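Local coordinates for protein GCN5-related N-acetyltransferase (Kribbella flavida, PDB 4MY0) that binds acetyl-coenzyme A and probably transfers its acetyl group to an amino group, perhaps of an aminoglycoside, at residues V99-M104 and T126-H131; A64-W69 and A86-A91. All coordinates share one frame; numbering follows the deposited sequence. Where two conformers were deposited one is given.

Contact 1. Residues V99-M104 and T126-H131; sequences VGSLLM and TVIYRH. With AC8 ([(2R,3R,4R,5R)-5-(6-amino-9H-purin-9-yl)-3,4-bis(phosphonooxy)tetrahydrofuran-2-yl]methyl (3R)-3-hydroxy-2,2-dimethyl-4-oxo-4-({3-oxo-3-[(2-sulfanylethyl)amino]propyl}amino)butyl dihydrogen diphosphate), chain L.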
loop_
_atom_site.group_PDB
_atom_site.type_symbol
_atom_site.label_atom_id
_atom_site.label_comp_id
_atom_site.label_asym_id
_atom_site.label_seq_id
_atom_site.Cartn_x
_atom_site.Cartn_y
_atom_site.Cartn_z
ATOM N N VAL C 99 0.754 28.912 -28.331
ATOM C CA VAL C 99 -0.119 29.781 -27.534
ATOM C C VAL C 99 0.433 30.106 -26.123
ATOM O O VAL C 99 0.479 31.275 -25.709
ATOM C CB VAL C 99 -1.552 29.221 -27.473
ATOM C CG1 VAL C 99 -2.443 30.066 -26.539
ATOM C CG2 VAL C 99 -2.143 29.159 -28.891
ATOM N N GLY C 100 0.860 29.085 -25.395
ATOM C CA GLY C 100 1.466 29.294 -24.086
ATOM C C GLY C 100 2.675 30.221 -24.120
ATOM O O GLY C 100 2.885 31.011 -23.199
ATOM N N SER C 101 3.468 30.127 -25.184
ATOM C CA SER C 101 4.642 30.981 -25.356
ATOM C C SER C 101 4.242 32.421 -25.648
ATOM O O SER C 101 4.890 33.368 -25.190
ATOM C CB SER C 101 5.517 30.451 -26.503
ATOM O OG SER C 101 6.104 29.210 -26.154
ATOM N N LEU C 102 3.177 32.586 -26.422
ATOM C CA LEU C 102 2.678 33.922 -26.747
ATOM C C LEU C 102 2.148 34.564 -25.453
ATOM O O LEU C 102 2.410 35.734 -25.170
ATOM C CB LEU C 102 1.596 33.810 -27.832
ATOM C CG LEU C 102 0.884 34.976 -28.540
ATOM C CD1 LEU C 102 -0.294 35.409 -27.757
ATOM C CD2 LEU C 102 1.796 36.188 -28.842
ATOM N N LEU C 103 1.425 33.775 -24.669
ATOM C CA LEU C 103 0.907 34.200 -23.374
ATOM C C LEU C 103 2.049 34.640 -22.468
ATOM O O LEU C 103 2.009 35.719 -21.883
ATOM C CB LEU C 103 0.218 33.015 -22.688
ATOM C CG LEU C 103 -0.931 33.196 -21.689
ATOM C CD1 LEU C 103 -0.929 32.084 -20.636
ATOM C CD2 LEU C 103 -0.997 34.570 -21.049
HETATM N N MSE C 104 3.043 33.770 -22.315
HETATM C CA MSE C 104 4.122 34.019 -21.356
HETATM C C MSE C 104 5.006 35.214 -21.760
HETATM O O MSE C 104 5.500 35.953 -20.902
HETATM C CB MSE C 104 4.953 32.760 -21.177
HETATM C CG MSE C 104 4.268 31.647 -20.368
HETATM SE SE MSE C 104 3.929 32.312 -18.532
HETATM C CE MSE C 104 5.754 32.950 -18.113
ATOM N N THR C 126 9.100 21.806 -17.489
ATOM C CA THR C 126 10.199 22.748 -17.557
ATOM C C THR C 126 10.431 23.286 -18.965
ATOM O O THR C 126 11.074 24.325 -19.119
ATOM C CB THR C 126 11.519 22.085 -17.143
ATOM O OG1 THR C 126 11.810 21.027 -18.069
ATOM C CG2 THR C 126 11.441 21.540 -15.716
ATOM N N VAL C 127 9.941 22.590 -19.992
ATOM C CA VAL C 127 10.369 22.910 -21.369
ATOM C C VAL C 127 9.999 24.329 -21.798
ATOM O O VAL C 127 10.880 25.096 -22.203
ATOM C CB VAL C 127 9.861 21.894 -22.414
ATOM C CG1 VAL C 127 10.382 22.253 -23.819
ATOM C CG2 VAL C 127 10.293 20.473 -22.040
ATOM N N ILE C 128 8.717 24.697 -21.678
ATOM C CA ILE C 128 8.290 26.030 -22.101
ATOM C C ILE C 128 9.027 27.125 -21.329
ATOM O O ILE C 128 9.429 28.142 -21.894
ATOM C CB ILE C 128 6.752 26.226 -21.994
ATOM C CG1 ILE C 128 6.367 27.660 -22.371
ATOM C CG2 ILE C 128 6.228 25.907 -20.578
ATOM C CD1 ILE C 128 4.860 27.832 -22.638
ATOM N N TYR C 129 9.240 26.905 -20.039
ATOM C CA TYR C 129 9.852 27.945 -19.213
ATOM C C TYR C 129 11.345 28.119 -19.487
ATOM O O TYR C 129 11.843 29.251 -19.510
ATOM C CB TYR C 129 9.529 27.719 -17.730
ATOM C CG TYR C 129 8.032 27.723 -17.500
ATOM C CD1 TYR C 129 7.281 28.875 -17.730
ATOM C CD2 TYR C 129 7.361 26.563 -17.105
ATOM C CE1 TYR C 129 5.896 28.886 -17.541
ATOM C CE2 TYR C 129 5.982 26.560 -16.906
ATOM C CZ TYR C 129 5.256 27.728 -17.128
ATOM O OH TYR C 129 3.884 27.739 -16.936
ATOM N N ARG C 130 12.053 27.020 -19.732
ATOM C CA ARG C 130 13.462 27.122 -20.104
ATOM C C ARG C 130 13.630 27.834 -21.455
ATOM O O ARG C 130 14.545 28.628 -21.621
ATOM C CB ARG C 130 14.116 25.732 -20.121
ATOM C CG ARG C 130 14.403 25.212 -18.717
ATOM C CD ARG C 130 15.030 23.821 -18.711
ATOM N NE ARG C 130 15.579 23.555 -17.380
ATOM C CZ ARG C 130 15.675 22.348 -16.836
ATOM N NH1 ARG C 130 15.257 21.290 -17.513
ATOM N NH2 ARG C 130 16.189 22.203 -15.616
ATOM N N HIS C 131 12.752 27.539 -22.411
ATOM C CA HIS C 131 12.761 28.245 -23.696
ATOM C C HIS C 131 12.579 29.751 -23.499
ATOM O O HIS C 131 13.136 30.552 -24.243
ATOM C CB HIS C 131 11.657 27.706 -24.618
ATOM C CG HIS C 131 12.004 26.418 -25.297
ATOM N ND1 HIS C 131 13.264 26.152 -25.785
ATOM C CD2 HIS C 131 11.255 25.325 -25.574
ATOM C CE1 HIS C 131 13.281 24.946 -26.322
ATOM N NE2 HIS C 131 12.074 24.423 -26.209
HETATM N N1A AC8 L . 5.758 18.220 -22.305
HETATM O O1A AC8 L . 4.027 27.512 -26.549
HETATM P P1A AC8 L . 3.821 26.008 -26.643
HETATM C C1B AC8 L . 6.838 22.355 -25.126
HETATM S S1P AC8 L . 3.020 25.572 -15.039
HETATM C C2A AC8 L . 6.898 18.521 -22.955
HETATM O O2A AC8 L . 3.044 25.480 -27.815
HETATM P P2A AC8 L . 1.647 25.344 -24.874
HETATM C C2B AC8 L . 6.578 22.462 -26.611
HETATM O O2B AC8 L . 7.027 21.273 -27.275
HETATM O O2C AC8 L . 6.271 21.856 -29.595
HETATM C C2P AC8 L . 2.085 24.941 -16.476
HETATM N N3A AC8 L . 7.000 19.659 -23.657
HETATM O O3A AC8 L . 3.200 25.562 -25.238
HETATM C C3B AC8 L . 7.410 23.695 -26.979
HETATM O O3B AC8 L . 8.788 23.317 -27.066
HETATM P P3B AC8 L . 9.608 23.049 -28.442
HETATM O O3C AC8 L . 4.891 20.351 -28.128
HETATM C C3P AC8 L . 0.717 24.715 -15.872
HETATM C C4A AC8 L . 5.947 20.519 -23.711
HETATM O O4A AC8 L . 0.817 26.390 -25.587
HETATM C C4B AC8 L . 7.344 24.579 -25.748
HETATM O O4B AC8 L . 6.968 23.710 -24.673
HETATM O O4C AC8 L . 7.094 19.519 -29.033
HETATM P P4C AC8 L . 6.271 20.712 -28.607
HETATM N N4P AC8 L . -0.320 24.161 -16.738
HETATM C C5A AC8 L . 4.768 20.230 -23.041
HETATM O O5A AC8 L . 1.336 23.884 -25.030
HETATM C C5B AC8 L . 6.321 25.704 -25.875
HETATM O O5B AC8 L . 5.210 25.207 -26.613
HETATM C C5P AC8 L . -0.442 22.930 -17.222
HETATM O O5P AC8 L . 0.422 22.082 -17.030
HETATM C C6A AC8 L . 4.686 19.044 -22.320
HETATM N N6A AC8 L . 3.551 18.713 -21.652
HETATM O O6A AC8 L . 1.669 25.665 -23.302
HETATM C C6P AC8 L . -1.710 22.653 -17.997
HETATM N N7A AC8 L . 3.898 21.242 -23.273
HETATM O O7A AC8 L . 8.783 22.108 -29.287
HETATM C C7P AC8 L . -1.581 21.659 -19.160
HETATM C C8A AC8 L . 4.534 22.146 -24.063
HETATM O O8A AC8 L . 9.786 24.429 -29.045
HETATM N N8P AC8 L . -0.731 22.283 -20.178
HETATM N N9A AC8 L . 5.774 21.688 -24.334
HETATM O O9A AC8 L . 10.888 22.413 -27.944
HETATM C C9P AC8 L . -0.884 23.470 -20.762
HETATM O O9P AC8 L . -1.836 24.181 -20.483
HETATM C CAP AC8 L . 0.130 23.926 -21.797
HETATM O OAP AC8 L . 0.506 22.826 -22.628
HETATM C CBP AC8 L . 1.414 24.519 -21.201
HETATM C CCP AC8 L . 2.368 24.843 -22.362
HETATM C CDP AC8 L . 1.101 25.803 -20.440
HETATM C CEP AC8 L . 2.103 23.536 -20.269
#

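Contact 2. Residues A64-W69 and A86-A91; sequences AAARIW and AGVVVA. With AC8 ([(2R,3R,4R,5R)-5-(6-amino-9H-purin-9-yl)-3,4-bis(phosphonooxy)tetrahydrofuran-2-yl]methyl (3R)-3-hydroxy-2,2-dimethyl-4-oxo-4-({3-oxo-3-[(2-sulfanylethyl)amino]propyl}amino)butyl dihydrogen diphosphate), chain L.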
loop_
_atom_site.group_PDB
_atom_site.type_symbol
_atom_site.label_atom_id
_atom_site.label_comp_id
_atom_site.label_asym_id
_atom_site.label_seq_id
_atom_site.Cartn_x
_atom_site.Cartn_y
_atom_site.Cartn_z
ATOM N N ALA C 64 -6.407 30.750 -23.345
ATOM C CA ALA C 64 -5.270 30.616 -22.420
ATOM C C ALA C 64 -5.269 31.746 -21.393
ATOM O O ALA C 64 -5.832 32.824 -21.635
ATOM C CB ALA C 64 -3.942 30.592 -23.192
ATOM N N ALA C 65 -4.657 31.514 -20.238
ATOM C CA ALA C 65 -4.647 32.551 -19.199
ATOM C C ALA C 65 -3.513 32.335 -18.206
ATOM O O ALA C 65 -3.059 31.214 -18.018
ATOM C CB ALA C 65 -6.006 32.598 -18.465
ATOM N N ALA C 66 -3.060 33.418 -17.585
ATOM C CA ALA C 66 -2.012 33.359 -16.571
ATOM C C ALA C 66 -2.134 34.595 -15.719
ATOM O O ALA C 66 -2.592 35.646 -16.195
ATOM C CB ALA C 66 -0.635 33.309 -17.209
ATOM N N ARG C 67 -1.748 34.492 -14.454
ATOM C CA ARG C 67 -1.786 35.669 -13.594
ATOM C C ARG C 67 -0.446 35.937 -12.915
ATOM O O ARG C 67 0.427 35.062 -12.841
ATOM C CB ARG C 67 -2.939 35.590 -12.581
ATOM C CG ARG C 67 -2.845 34.448 -11.602
ATOM C CD ARG C 67 -4.205 34.131 -10.969
ATOM N NE ARG C 67 -4.366 32.688 -10.812
ATOM C CZ ARG C 67 -4.101 32.013 -9.696
ATOM N NH1 ARG C 67 -4.272 30.701 -9.674
ATOM N NH2 ARG C 67 -3.670 32.642 -8.603
ATOM N N ILE C 68 -0.292 37.165 -12.436
ATOM C CA ILE C 68 0.953 37.616 -11.845
ATOM C C ILE C 68 0.736 38.063 -10.401
ATOM O O ILE C 68 0.048 39.048 -10.164
ATOM C CB ILE C 68 1.491 38.819 -12.643
ATOM C CG1 ILE C 68 1.648 38.447 -14.114
ATOM C CG2 ILE C 68 2.829 39.315 -12.079
ATOM C CD1 ILE C 68 2.060 39.617 -14.971
ATOM N N TRP C 69 1.330 37.349 -9.443
ATOM C CA TRP C 69 1.339 37.820 -8.055
ATOM C C TRP C 69 2.332 38.959 -7.904
ATOM O O TRP C 69 3.462 38.870 -8.414
ATOM C CB TRP C 69 1.766 36.698 -7.100
ATOM C CG TRP C 69 0.731 35.656 -6.836
ATOM C CD1 TRP C 69 0.639 34.425 -7.421
ATOM C CD2 TRP C 69 -0.340 35.734 -5.890
ATOM N NE1 TRP C 69 -0.436 33.742 -6.909
ATOM C CE2 TRP C 69 -1.052 34.523 -5.965
ATOM C CE3 TRP C 69 -0.769 36.715 -4.992
ATOM C CZ2 TRP C 69 -2.173 34.267 -5.172
ATOM C CZ3 TRP C 69 -1.880 36.465 -4.210
ATOM C CH2 TRP C 69 -2.566 35.252 -4.298
ATOM N N ALA C 86 1.460 32.443 -11.885
ATOM C CA ALA C 86 0.576 31.373 -11.401
ATOM C C ALA C 86 -0.567 31.073 -12.361
ATOM O O ALA C 86 -0.932 31.907 -13.198
ATOM C CB ALA C 86 0.006 31.721 -10.023
ATOM N N GLY C 87 -1.145 29.887 -12.212
ATOM C CA GLY C 87 -2.302 29.482 -12.991
ATOM C C GLY C 87 -2.085 29.576 -14.491
ATOM O O GLY C 87 -2.946 30.088 -15.205
ATOM N N VAL C 88 -0.940 29.105 -14.977
ATOM C CA VAL C 88 -0.706 29.109 -16.420
ATOM C C VAL C 88 -1.498 27.977 -17.073
ATOM O O VAL C 88 -1.206 26.807 -16.829
ATOM C CB VAL C 88 0.786 28.959 -16.759
ATOM C CG1 VAL C 88 1.016 29.159 -18.285
ATOM C CG2 VAL C 88 1.591 29.985 -15.976
ATOM N N VAL C 89 -2.501 28.315 -17.895
ATOM C CA VAL C 89 -3.379 27.294 -18.499
ATOM C C VAL C 89 -3.660 27.569 -19.976
ATOM O O VAL C 89 -3.838 28.715 -20.370
ATOM C CB VAL C 89 -4.722 27.155 -17.733
ATOM C CG1 VAL C 89 -4.460 26.736 -16.281
ATOM C CG2 VAL C 89 -5.494 28.458 -17.756
ATOM N N VAL C 90 -3.677 26.516 -20.790
ATOM C CA VAL C 90 -4.039 26.636 -22.209
ATOM C C VAL C 90 -5.082 25.557 -22.533
ATOM O O VAL C 90 -4.938 24.402 -22.088
ATOM C CB VAL C 90 -2.810 26.465 -23.117
ATOM C CG1 VAL C 90 -3.215 26.534 -24.608
ATOM C CG2 VAL C 90 -1.714 27.522 -22.782
ATOM N N ALA C 91 -6.147 25.918 -23.260
ATOM C CA ALA C 91 -7.195 24.933 -23.599
ATOM C C ALA C 91 -6.584 23.760 -24.381
ATOM O O ALA C 91 -5.693 23.976 -25.208
ATOM C CB ALA C 91 -8.319 25.586 -24.397
HETATM N N1A AC8 L . 5.758 18.220 -22.305
HETATM O O1A AC8 L . 4.027 27.512 -26.549
HETATM P P1A AC8 L . 3.821 26.008 -26.643
HETATM C C1B AC8 L . 6.838 22.355 -25.126
HETATM S S1P AC8 L . 3.020 25.572 -15.039
HETATM C C2A AC8 L . 6.898 18.521 -22.955
HETATM O O2A AC8 L . 3.044 25.480 -27.815
HETATM P P2A AC8 L . 1.647 25.344 -24.874
HETATM C C2B AC8 L . 6.578 22.462 -26.611
HETATM O O2B AC8 L . 7.027 21.273 -27.275
HETATM O O2C AC8 L . 6.271 21.856 -29.595
HETATM C C2P AC8 L . 2.085 24.941 -16.476
HETATM N N3A AC8 L . 7.000 19.659 -23.657
HETATM O O3A AC8 L . 3.200 25.562 -25.238
HETATM C C3B AC8 L . 7.410 23.695 -26.979
HETATM O O3B AC8 L . 8.788 23.317 -27.066
HETATM P P3B AC8 L . 9.608 23.049 -28.442
HETATM O O3C AC8 L . 4.891 20.351 -28.128
HETATM C C3P AC8 L . 0.717 24.715 -15.872
HETATM C C4A AC8 L . 5.947 20.519 -23.711
HETATM O O4A AC8 L . 0.817 26.390 -25.587
HETATM C C4B AC8 L . 7.344 24.579 -25.748
HETATM O O4B AC8 L . 6.968 23.710 -24.673
HETATM O O4C AC8 L . 7.094 19.519 -29.033
HETATM P P4C AC8 L . 6.271 20.712 -28.607
HETATM N N4P AC8 L . -0.320 24.161 -16.738
HETATM C C5A AC8 L . 4.768 20.230 -23.041
HETATM O O5A AC8 L . 1.336 23.884 -25.030
HETATM C C5B AC8 L . 6.321 25.704 -25.875
HETATM O O5B AC8 L . 5.210 25.207 -26.613
HETATM C C5P AC8 L . -0.442 22.930 -17.222
HETATM O O5P AC8 L . 0.422 22.082 -17.030
HETATM C C6A AC8 L . 4.686 19.044 -22.320
HETATM N N6A AC8 L . 3.551 18.713 -21.652
HETATM O O6A AC8 L . 1.669 25.665 -23.302
HETATM C C6P AC8 L . -1.710 22.653 -17.997
HETATM N N7A AC8 L . 3.898 21.242 -23.273
HETATM O O7A AC8 L . 8.783 22.108 -29.287
HETATM C C7P AC8 L . -1.581 21.659 -19.160
HETATM C C8A AC8 L . 4.534 22.146 -24.063
HETATM O O8A AC8 L . 9.786 24.429 -29.045
HETATM N N8P AC8 L . -0.731 22.283 -20.178
HETATM N N9A AC8 L . 5.774 21.688 -24.334
HETATM O O9A AC8 L . 10.888 22.413 -27.944
HETATM C C9P AC8 L . -0.884 23.470 -20.762
HETATM O O9P AC8 L . -1.836 24.181 -20.483
HETATM C CAP AC8 L . 0.130 23.926 -21.797
HETATM O OAP AC8 L . 0.506 22.826 -22.628
HETATM C CBP AC8 L . 1.414 24.519 -21.201
HETATM C CCP AC8 L . 2.368 24.843 -22.362
HETATM C CDP AC8 L . 1.101 25.803 -20.440
HETATM C CEP AC8 L . 2.103 23.536 -20.269
#

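Contact 1. Residues V99-M104 and T126-H131
Ile128 drives its CD1 methyl against the backbone of Gly100 and Ser101, with CD1 3.6 Å from Gly100 C. Its branch runs straight toward helix 99-113 because CG1 lies anti to the backbone N (chi1 177°) and chi2 is also extended. Gly100, having no side chain, lets both the Ile128 methyl and the pyrophosphate of the bound coenzyme A analogue come close to its backbone. Beside this close seam, Met104, built as selenomethionine, folds back through bent chi2 and chi3 and sets SE 4.1 Å from Tyr129 CE1. The selenium lies 87° off the ring normal, an edge-on Met-aromatic contact, while Ile128 CG2 sits over the centre of one face of the same ring. Tyr129 OH reaches the cofactor thiol, 3.0 Å from AC8 S1P.

Elsewhere the segments stand well apart: the axes of the two short segments come no nearer than 10.6 Å, at 46°, and the cofactor lies along the gap. Gly100 N donates to AC8 O4A at 2.7 Å, and on the adjacent phosphate O1A is gripped twice by one residue. Ser101 OG approaches AC8 O1A to 2.7 Å, and Ser101 N joins the same AC8 O1A from 3.0 Å. The N-terminal end of helix 99-113 thus faces the pyrophosphate and would probably stabilise its charge. On the loose side, exposed His131, in one of its two modelled conformers, donates from NE2 to AC8 O9A of the ribose 3'-phosphate at 2.9 Å. At the far side of 126-131, Thr126 and Arg130 bond to backbone carbonyls of the second subunit. Arg95, Gly96, Arg97, Gly98 and Gly100 follow the Arg-x-x-Gly-x-Gly pattern of the GNAT pyrophosphate-binding loop, which leads here into the helix that cradles the cofactor.

Contact 2. Residues A64-W69 and A86-A91
A chi1 of 63° puts Arg67 CG between its backbone N and carbonyl carbon, and in the conformer described a bend at chi3 swings the guanidinium back across Ala86, whose CB lies over one face, toward its rim. Ala86 CB also meets the edge of the Trp69 indole, 3.7 Å from Trp69 NE1. Gly87 turns to a positive phi of 55°, and with Val88 it stands opposite the single residue Ala66: a beta bulge that shifts the antiparallel register by one. On one flank Ala65 and Val89 exchange two backbone hydrogen bonds; on the other Arg67 and Ala86 do likewise, Arg67 N to Ala86 O being nearly straight at 174°. From the bulge onward, the edge of 86-90 turned away from 64-69 serves the pantetheine arm. Val88 O accepts from AC8 N4P at 2.8 Å, and Val90 N donates to AC8 O9P at 3.0 Å, so the cofactor pairs with the strand much as in other GNAT enzymes. The hairpin 61-75/78-90 is flanked by strand 53-58, bonded to the other edge of 64-69; helix 99-113 packs on Ala64 and Ala66, while helices 18-26 and 34-49 meet Ala65, Val89 and Arg67 on the opposite face.

Both contacts are buried and share the cofactor, but they hold it differently. Contact 2 is sheet core, knit by main-chain bonds on both sides of a bulge, and offers strand-edge groups to the pantetheine. Contact 1 joins two helices without hydrogen bonds, through a methyl on backbone and a selenium at a ring edge; backbone and side-chain donors of Gly100, Ser101 and His131 turn to the phosphates, and it reaches solvent and the second subunit. Strand 78-90 leads into helix 99-113, and the contacts meet: Val99 CG1 packs on Ala64 CB, Leu103 CD1 on Ala66 CB, and Tyr129 OH on Val88 CB at 3.3 Å. Tyrosine and bulged strand thus converge near the thiol.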